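Local coordinates for protein phosphatidylinositol-specific phospholipase C (Listeria monocytogenes, PDB 2PLC) that is a bacterial phosphatidylinositol-specific phospholipase C, a single-chain protein whose X-type domain belongs to the TIM-barrel group of folds, at residues Q204-D209 with E247-L252. Sequence-based numbering, arbitrary orientation.
Sequences QASKAD and EKVRGL
Ser206 and Ala205, on helix 191-207, rest on the loop that joins helix 226-246 to strand 253-257, a helix-to-strand connection of this TIM-barrel-type fold. The CB of Ser206 meets the CG1 methyl of Val249 at 3.7 Å. That methyl lies anti to the backbone N of Val249 (chi1 -174°), which extends it toward the helix. Ser206 CB also sits 3.8 Å from the carbonyl O of Arg250, and CD2 of Leu252 reaches it more loosely. The hydroxyl of Ser206 turns back to its own helix, between its backbone N and carbonyl carbon (chi1 69°), and hydrogen-bonds to Tyr203 O.

Ala205 points its methyl at the loop backbone. Its CB lies 3.4 Å from Leu252 O, and Phe213 of strand 212-216 also touches this methyl. The side chain of Leu252 packs on Val241 and Leu244 of helix 226-246. Gly251 O approaches Ala205 O at 3.3 Å, but both are acceptors.

No direct hydrogen bond crosses the contact. A water lies 3.3 Å from both Asp209 OD1 and Arg250 O and may donate to either, though it has more acceptors in reach than protons; Asp209 is poorly ordered. The backbones meet in a CA-H...O contact, Ser206 CA to Gly251 O, at 3.6 Å with 140° at the hydrogen.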
loop_
_atom_site.group_PDB
_atom_site.type_symbol
_atom_site.label_atom_id
_atom_site.label_comp_id
_atom_site.label_asym_id
_atom_site.label_seq_id
_atom_site.Cartn_x
_atom_site.Cartn_y
_atom_site.Cartn_z
ATOM N N GLN A 204 8.789 -4.610 16.120
ATOM C CA GLN A 204 7.536 -4.502 16.861
ATOM C C GLN A 204 6.384 -5.214 16.153
ATOM O O GLN A 204 5.525 -5.821 16.798
ATOM C CB GLN A 204 7.177 -3.034 17.092
ATOM C CG GLN A 204 8.207 -2.287 17.912
ATOM C CD GLN A 204 7.582 -1.334 18.913
ATOM O OE1 GLN A 204 7.348 -1.696 20.072
ATOM N NE2 GLN A 204 7.314 -0.106 18.475
ATOM N N ALA A 205 6.383 -5.155 14.825
ATOM C CA ALA A 205 5.347 -5.795 14.027
ATOM C C ALA A 205 5.350 -7.306 14.224
ATOM O O ALA A 205 4.288 -7.934 14.282
ATOM C CB ALA A 205 5.542 -5.464 12.555
ATOM N N SER A 206 6.545 -7.884 14.311
ATOM C CA SER A 206 6.691 -9.323 14.487
ATOM C C SER A 206 6.119 -9.813 15.815
ATOM O O SER A 206 5.695 -10.965 15.914
ATOM C CB SER A 206 8.162 -9.722 14.393
ATOM O OG SER A 206 8.878 -9.238 15.511
ATOM N N LYS A 207 6.112 -8.939 16.820
ATOM C CA LYS A 207 5.598 -9.277 18.147
ATOM C C LYS A 207 4.086 -9.092 18.283
ATOM O O LYS A 207 3.443 -9.783 19.073
ATOM C CB LYS A 207 6.337 -8.482 19.227
ATOM C CG LYS A 207 7.839 -8.720 19.216
ATOM C CD LYS A 207 8.411 -8.896 20.613
ATOM C CE LYS A 207 8.914 -7.592 21.208
ATOM N NZ LYS A 207 7.852 -6.566 21.390
ATOM N N ALA A 208 3.521 -8.162 17.518
ATOM C CA ALA A 208 2.079 -7.915 17.553
ATOM C C ALA A 208 1.389 -8.743 16.471
ATOM O O ALA A 208 2.032 -9.175 15.509
ATOM C CB ALA A 208 1.789 -6.432 17.349
ATOM N N ASP A 209 0.089 -8.974 16.634
ATOM C CA ASP A 209 -0.688 -9.753 15.666
ATOM C C ASP A 209 -2.113 -9.234 15.496
ATOM O O ASP A 209 -2.908 -9.803 14.745
ATOM C CB ASP A 209 -0.728 -11.233 16.066
ATOM C CG ASP A 209 0.581 -11.952 15.782
ATOM O OD1 ASP A 209 0.837 -12.277 14.600
ATOM O OD2 ASP A 209 1.354 -12.186 16.737
ATOM N N GLU A 247 16.000 -16.827 11.302
ATOM C CA GLU A 247 15.687 -16.890 12.723
ATOM C C GLU A 247 14.239 -17.296 12.965
ATOM O O GLU A 247 13.764 -17.260 14.105
ATOM C CB GLU A 247 15.958 -15.535 13.386
ATOM C CG GLU A 247 17.418 -15.130 13.400
ATOM C CD GLU A 247 18.298 -16.163 14.080
ATOM O OE1 GLU A 247 18.195 -16.324 15.317
ATOM O OE2 GLU A 247 19.088 -16.819 13.369
ATOM N N LYS A 248 13.544 -17.677 11.894
ATOM C CA LYS A 248 12.142 -18.094 11.979
ATOM C C LYS A 248 11.202 -16.972 12.442
ATOM O O LYS A 248 10.200 -17.227 13.110
ATOM C CB LYS A 248 11.995 -19.311 12.907
ATOM C CG LYS A 248 11.895 -20.660 12.211
ATOM C CD LYS A 248 13.193 -21.081 11.554
ATOM C CE LYS A 248 13.092 -22.511 11.039
ATOM N NZ LYS A 248 14.368 -22.992 10.437
ATOM N N VAL A 249 11.524 -15.733 12.079
ATOM C CA VAL A 249 10.703 -14.585 12.453
ATOM C C VAL A 249 9.865 -14.103 11.268
ATOM O O VAL A 249 10.408 -13.610 10.276
ATOM C CB VAL A 249 11.569 -13.426 12.973
ATOM C CG1 VAL A 249 10.686 -12.301 13.483
ATOM C CG2 VAL A 249 12.492 -13.920 14.074
ATOM N N ARG A 250 8.544 -14.253 11.386
ATOM C CA ARG A 250 7.594 -13.859 10.342
ATOM C C ARG A 250 6.675 -12.708 10.760
ATOM O O ARG A 250 6.746 -12.211 11.886
ATOM C CB ARG A 250 6.710 -15.046 9.949
ATOM C CG ARG A 250 7.403 -16.195 9.250
ATOM C CD ARG A 250 8.040 -17.156 10.223
ATOM N NE ARG A 250 7.986 -18.528 9.725
ATOM C CZ ARG A 250 8.991 -19.159 9.125
ATOM N NH1 ARG A 250 10.156 -18.551 8.936
ATOM N NH2 ARG A 250 8.831 -20.408 8.709
ATOM N N GLY A 251 5.797 -12.311 9.836
ATOM C CA GLY A 251 4.828 -11.251 10.092
ATOM C C GLY A 251 5.392 -9.872 10.359
ATOM O O GLY A 251 5.008 -9.215 11.323
ATOM N N LEU A 252 6.240 -9.405 9.449
ATOM C CA LEU A 252 6.890 -8.107 9.577
ATOM C C LEU A 252 6.020 -6.918 9.180
ATOM O O LEU A 252 6.451 -5.772 9.276
ATOM C CB LEU A 252 8.180 -8.106 8.761
ATOM C CG LEU A 252 9.140 -9.272 9.015
ATOM C CD1 LEU A 252 10.358 -9.129 8.126
ATOM C CD2 LEU A 252 9.543 -9.329 10.481
HETATM O O HOH W 1 3.719 -11.874 13.109
#